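Local coordinates for protein putative creatinine amidohydrolase (Bacteroides fragilis, PDB 3LUB) that binds two zinc ions and probably hydrolyses carbon-nitrogen bonds in linear amides, as a putative creatinine amidohydrolase of the creatininase superfamily, at residues Y92-Q95 with Q96-E100; I195-N199 with E200-W204. All coordinates share one frame; numbering follows the deposited sequence.

Contact 1 (Y92-Q95 with Q96-E100)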
ATOM      1  N   TYR F  92     -11.957   2.205   3.538  1.00 17.63           N
ATOM      2  CA  TYR F  92     -11.351   2.808   4.728  1.00 17.44           C
ATOM      3  C   TYR F  92      -9.948   3.340   4.424  1.00 15.46           C
ATOM      4  O   TYR F  92      -9.566   4.367   4.931  1.00 17.62           O
ATOM      5  CB  TYR F  92     -11.289   1.766   5.865  1.00 18.77           C
ATOM      6  CG  TYR F  92     -10.918   2.323   7.248  1.00 20.00           C
ATOM      7  CD1 TYR F  92      -9.579   2.648   7.592  1.00 22.59           C
ATOM      8  CD2 TYR F  92     -11.895   2.533   8.204  1.00 23.92           C
ATOM      9  CE1 TYR F  92      -9.252   3.173   8.858  1.00 20.01           C
ATOM     10  CE2 TYR F  92     -11.565   3.035   9.477  1.00 24.71           C
ATOM     11  CZ  TYR F  92     -10.249   3.340   9.783  1.00 23.51           C
ATOM     12  OH  TYR F  92      -9.984   3.846  11.025  1.00 30.99           O
ATOM     13  N   ALA F  93      -9.154   2.606   3.638  1.00 16.54           N
ATOM     14  CA  ALA F  93      -7.777   3.011   3.313  1.00 15.86           C
ATOM     15  C   ALA F  93      -7.752   4.294   2.506  1.00 15.26           C
ATOM     16  O   ALA F  93      -6.844   5.123   2.633  1.00 16.06           O
ATOM     17  CB  ALA F  93      -7.026   1.874   2.565  1.00 15.57           C
ATOM     18  N   THR F  94      -8.752   4.471   1.668  1.00 15.71           N
ATOM     19  CA  THR F  94      -8.865   5.645   0.830  1.00 14.41           C
ATOM     20  C   THR F  94      -9.165   6.831   1.721  1.00 15.64           C
ATOM     21  O   THR F  94      -8.575   7.885   1.548  1.00 15.35           O
ATOM     22  CB  THR F  94      -9.995   5.486  -0.215  1.00 12.83           C
ATOM     23  OG1 THR F  94      -9.725   4.362  -1.046  1.00 14.64           O
ATOM     24  CG2 THR F  94     -10.145   6.766  -1.079  1.00 12.30           C
ATOM     25  N   GLN F  95     -10.108   6.652   2.655  1.00 16.58           N
ATOM     26  CA  GLN F  95     -10.456   7.694   3.639  1.00 15.59           C
ATOM     27  C   GLN F  95      -9.243   8.053   4.463  1.00 15.55           C
ATOM     28  O   GLN F  95      -8.972   9.203   4.713  1.00 15.23           O
ATOM     29  CB  GLN F  95     -11.596   7.256   4.555  1.00 14.53           C
ATOM     30  CG  GLN F  95     -12.936   7.086   3.853  1.00 17.24           C
ATOM     31  CD  GLN F  95     -14.062   6.713   4.797  1.00 16.58           C
ATOM     32  OE1 GLN F  95     -13.940   5.799   5.607  1.00 23.33           O
ATOM     33  NE2 GLN F  95     -15.171   7.395   4.671  1.00 15.97           N
ATOM     34  N   GLN F  96      -8.503   7.047   4.883  1.00 17.09           N
ATOM     35  CA  GLN F  96      -7.347   7.296   5.730  1.00 16.74           C
ATOM     36  C   GLN F  96      -6.299   8.082   4.956  1.00 15.18           C
ATOM     37  O   GLN F  96      -5.662   8.962   5.490  1.00 17.23           O
ATOM     38  CB  GLN F  96      -6.801   5.980   6.263  1.00 15.80           C
ATOM     39  CG  GLN F  96      -5.579   6.128   7.131  1.00 22.35           C
ATOM     40  CD  GLN F  96      -5.096   4.800   7.701  1.00 25.93           C
ATOM     41  OE1 GLN F  96      -5.827   4.111   8.417  1.00 35.41           O
ATOM     42  NE2 GLN F  96      -3.838   4.457   7.414  1.00 39.39           N
ATOM     43  N   ALA F  97      -6.110   7.771   3.695  1.00 15.65           N
ATOM     44  CA  ALA F  97      -5.184   8.507   2.859  1.00 15.54           C
ATOM     45  C   ALA F  97      -5.599   9.964   2.757  1.00 16.35           C
ATOM     46  O   ALA F  97      -4.757  10.836   2.805  1.00 14.42           O
ATOM     47  CB  ALA F  97      -5.102   7.884   1.448  1.00 13.48           C
ATOM     48  N   ILE F  98      -6.905  10.216   2.606  1.00 16.35           N
ATOM     49  CA  ILE F  98      -7.447  11.573   2.558  1.00 14.92           C
ATOM     50  C   ILE F  98      -7.103  12.341   3.837  1.00 15.85           C
ATOM     51  O   ILE F  98      -6.531  13.436   3.760  1.00 15.69           O
ATOM     52  CB  ILE F  98      -8.990  11.582   2.309  1.00 17.71           C
ATOM     53  CG1 ILE F  98      -9.295  11.144   0.857  1.00 19.28           C
ATOM     54  CG2 ILE F  98      -9.560  12.983   2.559  1.00 13.09           C
ATOM     55  CD1 ILE F  98     -10.756  10.723   0.612  1.00 12.24           C
ATOM     56  N   LEU F  99      -7.437  11.761   4.994  1.00 16.34           N
ATOM     57  CA  LEU F  99      -7.189  12.412   6.301  1.00 16.82           C
ATOM     58  C   LEU F  99      -5.699  12.624   6.553  1.00 17.33           C
ATOM     59  O   LEU F  99      -5.297  13.666   7.056  1.00 18.25           O
ATOM     60  CB  LEU F  99      -7.783  11.593   7.454  1.00 18.38           C
ATOM     61  CG  LEU F  99      -7.729  12.167   8.884  1.00 16.82           C
ATOM     62  CD1 LEU F  99      -8.395  13.555   8.950  1.00 13.48           C
ATOM     63  CD2 LEU F  99      -8.374  11.228   9.848  1.00 13.46           C
ATOM     64  N   GLU F 100      -4.872  11.647   6.199  1.00 18.17           N
ATOM     65  CA  GLU F 100      -3.415  11.822   6.222  1.00 18.05           C
ATOM     66  C   GLU F 100      -2.985  13.046   5.456  1.00 17.84           C
ATOM     67  O   GLU F 100      -2.177  13.833   5.946  1.00 17.07           O
ATOM     68  CB  GLU F 100      -2.699  10.573   5.667  1.00 18.96           C
ATOM     69  CG  GLU F 100      -2.800   9.391   6.657  1.00 21.28           C
ATOM     70  CD  GLU F 100      -2.219   8.079   6.152  1.00 23.74           C
ATOM     71  OE1 GLU F 100      -1.971   7.968   4.948  1.00 20.62           O
ATOM     72  OE2 GLU F 100      -2.029   7.161   7.001  1.00 27.26           O
TER
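With chi1 at -169° in Y92 and 179° in Q96, both side chains leave the helix with CG anti to the backbone N, and one turn apart they cross, the Q96 amide coming to the edge of the Y92 ring. The Q96 chain runs on extended, which carries its amide to the tyrosine: OE1 lies in the ring plane, 3.6 Å from Y92 CE1. Ring and amide planes stand 83° apart, so this is an edge contact without stacking. The other end of the same amide is used one turn on, where Q96 NE2 donates to E100 OE2 at 3.3 Å, coming from above the carboxylate plane. E100 OE1 forms a salt bridge with R91 of the second subunit.

Regular i to i+4 backbone bonds show that 92-100 is the unbroken first part of helix 92-108: Q96 N to Y92 O is 2.9 Å, and L99 N to Q95 O is 3.0 Å and nearly straight. On the buried face, Q95 NE2 donates to F74 O and N123 OD1, its side chain about 6 Å from that of the zinc ligand H120. T94 packs on A97 of the second subunit, and A97 on its T94, whereas L99 fits between helix 126-135 and strands 23-28 and 113-118, seating the helix on the parallel sheet.

Contact 2 (I195-N199 with E200-W204)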
ATOM      1  N   ILE F 195     -31.893 -13.145  11.559  1.00 28.08           N
ATOM      2  CA  ILE F 195     -31.095 -13.624  12.700  1.00 25.58           C
ATOM      3  C   ILE F 195     -31.385 -12.745  13.942  1.00 26.22           C
ATOM      4  O   ILE F 195     -30.858 -11.657  14.047  1.00 26.67           O
ATOM      5  CB  ILE F 195     -29.574 -13.595  12.359  1.00 24.56           C
ATOM      6  CG1 ILE F 195     -29.301 -14.583  11.218  1.00 26.82           C
ATOM      7  CG2 ILE F 195     -28.719 -13.907  13.603  1.00 19.34           C
ATOM      8  CD1 ILE F 195     -27.930 -14.410  10.501  1.00 25.11           C
ATOM      9  N   ALA F 196     -32.223 -13.221  14.862  1.00 25.49           N
ATOM     10  CA  ALA F 196     -32.757 -12.385  15.973  1.00 25.01           C
ATOM     11  C   ALA F 196     -31.674 -11.664  16.791  1.00 24.73           C
ATOM     12  O   ALA F 196     -31.790 -10.480  17.070  1.00 25.53           O
ATOM     13  CB  ALA F 196     -33.616 -13.219  16.912  1.00 23.56           C
ATOM     14  N   SER F 197     -30.620 -12.397  17.151  1.00 24.44           N
ATOM     15  CA  SER F 197     -29.493 -11.870  17.931  1.00 23.88           C
ATOM     16  C   SER F 197     -28.847 -10.659  17.277  1.00 23.68           C
ATOM     17  O   SER F 197     -28.342  -9.779  17.970  1.00 23.14           O
ATOM     18  CB  SER F 197     -28.453 -12.965  18.196  1.00 24.02           C
ATOM     19  OG  SER F 197     -29.054 -14.055  18.906  1.00 27.12           O
ATOM     20  N   LEU F 198     -28.889 -10.588  15.948  1.00 23.98           N
ATOM     21  CA  LEU F 198     -28.374  -9.388  15.260  1.00 24.25           C
ATOM     22  C   LEU F 198     -29.349  -8.239  15.402  1.00 25.10           C
ATOM     23  O   LEU F 198     -28.918  -7.095  15.496  1.00 26.17           O
ATOM     24  CB  LEU F 198     -28.064  -9.636  13.785  1.00 23.56           C
ATOM     25  CG  LEU F 198     -26.980 -10.635  13.432  1.00 24.20           C
ATOM     26  CD1 LEU F 198     -26.738 -10.632  11.929  1.00 22.75           C
ATOM     27  CD2 LEU F 198     -25.687 -10.389  14.238  1.00 17.84           C
ATOM     28  N   ASN F 199     -30.651  -8.515  15.427  1.00 26.47           N
ATOM     29  CA  ASN F 199     -31.632  -7.441  15.687  1.00 27.34           C
ATOM     30  C   ASN F 199     -31.489  -6.944  17.138  1.00 27.87           C
ATOM     31  O   ASN F 199     -31.575  -5.746  17.405  1.00 27.48           O
ATOM     32  CB  ASN F 199     -33.067  -7.879  15.398  1.00 27.65           C
ATOM     33  CG  ASN F 199     -33.302  -8.202  13.939  1.00 26.58           C
ATOM     34  OD1 ASN F 199     -32.767  -7.546  13.033  1.00 29.48           O
ATOM     35  ND2 ASN F 199     -34.095  -9.218  13.698  1.00 25.49           N
ATOM     36  N   GLU F 200     -31.199  -7.876  18.049  1.00 28.70           N
ATOM     37  CA  GLU F 200     -30.986  -7.570  19.461  1.00 30.93           C
ATOM     38  C   GLU F 200     -29.648  -6.905  19.715  1.00 29.93           C
ATOM     39  O   GLU F 200     -29.416  -6.419  20.806  1.00 29.82           O
ATOM     40  CB  GLU F 200     -31.032  -8.849  20.307  1.00 30.59           C
ATOM     41  CG  GLU F 200     -32.379  -9.560  20.394  1.00 37.16           C
ATOM     42  CD  GLU F 200     -32.229 -11.042  20.800  1.00 39.60           C
ATOM     43  OE1 GLU F 200     -31.163 -11.405  21.390  1.00 47.92           O
ATOM     44  OE2 GLU F 200     -33.169 -11.828  20.515  1.00 51.54           O
ATOM     45  N   LYS F 201     -28.753  -6.923  18.732  1.00 30.05           N
ATOM     46  CA  LYS F 201     -27.423  -6.289  18.846  1.00 30.10           C
ATOM     47  C   LYS F 201     -26.428  -7.017  19.760  1.00 27.64           C
ATOM     48  O   LYS F 201     -25.538  -6.391  20.331  1.00 27.48           O
ATOM     49  CB  LYS F 201     -27.537  -4.810  19.230  1.00 31.21           C
ATOM     50  CG  LYS F 201     -28.394  -4.051  18.226  1.00 36.17           C
ATOM     51  CD  LYS F 201     -28.440  -2.565  18.459  1.00 39.85           C
ATOM     52  CE  LYS F 201     -29.381  -1.947  17.387  1.00 49.73           C
ATOM     53  NZ  LYS F 201     -29.458  -0.474  17.447  1.00 54.26           N
ATOM     54  N   VAL F 202     -26.548  -8.346  19.836  1.00 25.11           N
ATOM     55  CA  VAL F 202     -25.498  -9.189  20.481  1.00 24.40           C
ATOM     56  C   VAL F 202     -24.190  -9.037  19.679  1.00 23.66           C
ATOM     57  O   VAL F 202     -23.109  -8.957  20.253  1.00 23.14           O
ATOM     58  CB  VAL F 202     -25.893 -10.687  20.558  1.00 23.82           C
ATOM     59  CG1 VAL F 202     -24.694 -11.546  21.053  1.00 18.14           C
ATOM     60  CG2 VAL F 202     -27.163 -10.866  21.410  1.00 22.18           C
ATOM     61  N   ALA F 203     -24.320  -8.980  18.357  1.00 22.51           N
ATOM     62  CA  ALA F 203     -23.218  -8.666  17.456  1.00 21.26           C
ATOM     63  C   ALA F 203     -23.702  -7.718  16.326  1.00 21.95           C
ATOM     64  O   ALA F 203     -24.885  -7.514  16.148  1.00 21.91           O
ATOM     65  CB  ALA F 203     -22.598  -9.983  16.873  1.00 19.17           C
ATOM     66  N   TRP F 204     -22.760  -7.176  15.565  1.00 22.12           N
ATOM     67  CA  TRP F 204     -23.046  -6.225  14.486  1.00 20.67           C
ATOM     68  C   TRP F 204     -22.706  -6.764  13.097  1.00 20.24           C
ATOM     69  O   TRP F 204     -21.586  -7.262  12.876  1.00 18.45           O
ATOM     70  CB  TRP F 204     -22.205  -4.959  14.706  1.00 21.56           C
ATOM     71  CG  TRP F 204     -22.436  -3.911  13.653  1.00 21.21           C
ATOM     72  CD1 TRP F 204     -23.412  -2.957  13.657  1.00 23.50           C
ATOM     73  CD2 TRP F 204     -21.702  -3.725  12.445  1.00 21.13           C
ATOM     74  NE1 TRP F 204     -23.323  -2.179  12.528  1.00 23.91           N
ATOM     75  CE2 TRP F 204     -22.295  -2.637  11.757  1.00 24.88           C
ATOM     76  CE3 TRP F 204     -20.593  -4.356  11.875  1.00 21.07           C
ATOM     77  CZ2 TRP F 204     -21.800  -2.166  10.542  1.00 25.08           C
ATOM     78  CZ3 TRP F 204     -20.116  -3.889  10.662  1.00 22.12           C
ATOM     79  CH2 TRP F 204     -20.699  -2.806  10.021  1.00 20.74           C
TER
HETATM   80  O   HOH W   1     -32.220 -14.588  20.020  1.00 28.58           O
HETATM   81  O   HOH W   2     -26.553  -6.012  14.376  1.00 29.69           O
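A196 O accepts the amide of E200, with E200 N at 2.8 Å and nearly in line with the carbonyl, and this i to i+4 bond belongs to the last turn of the short helix 196-199. A Schellman motif then ends the helix. V202 N reaches back to S197 O at 3.0 Å, while the inner bond, from K201 N to L198 O, is weak at 3.2 Å. The C-prime residue K201 has the required positive phi, 73°, which turns the chain out of the helix and brings the V202 amide round to S197.

Two waters bridge the turn. One donates to both L198 O and A203 O, joining the helix end to the departing chain; the other donates to E200 OE2 and, weakly, to S197 OG. That hydroxyl is also hydrogen-bonded to E246 of the third subunit, so the serine ties the turn to the interface; its side chain lies about 4 Å from a bound calcium ion.

E200 lies back along the helix: chi1 of -67° sets CG beside its own backbone N, and CG comes 3.5 Å from A196 O as the extended chain takes the carboxylate past A196 CB. Beyond K201, V202 CG2 packs on S197 CB at 4.0 Å, joining the two residues of the outer Schellman bond by their side chains as well. N199 ND2 is held by F193 O, and L243 of the third subunit packs on both S197 and A203. L198 meets A203 through its CD2 branch, which lies 4.1 Å from A203 CB and 3.5 Å from A203 O.

Contact 1 comes first along the chain, at the start of helix 92-108, and contact 2 follows about a hundred residues later, where helix 196-199 gives way to the loop before helix 209-212. Their centres are about 30 Å apart and their nearest atoms about 10 Å, so they do not touch. Contact 1 has its centre about 17 Å from the centre of the chain, on a helix packed against the parallel sheet and close to the zinc ligand H120; that of contact 2 lies farther out, at about 26 Å, away from the zinc site. Both belong to the creatininase family region and both meet the third subunit, so two parts of the chain far apart in sequence contribute to the same assembly of six.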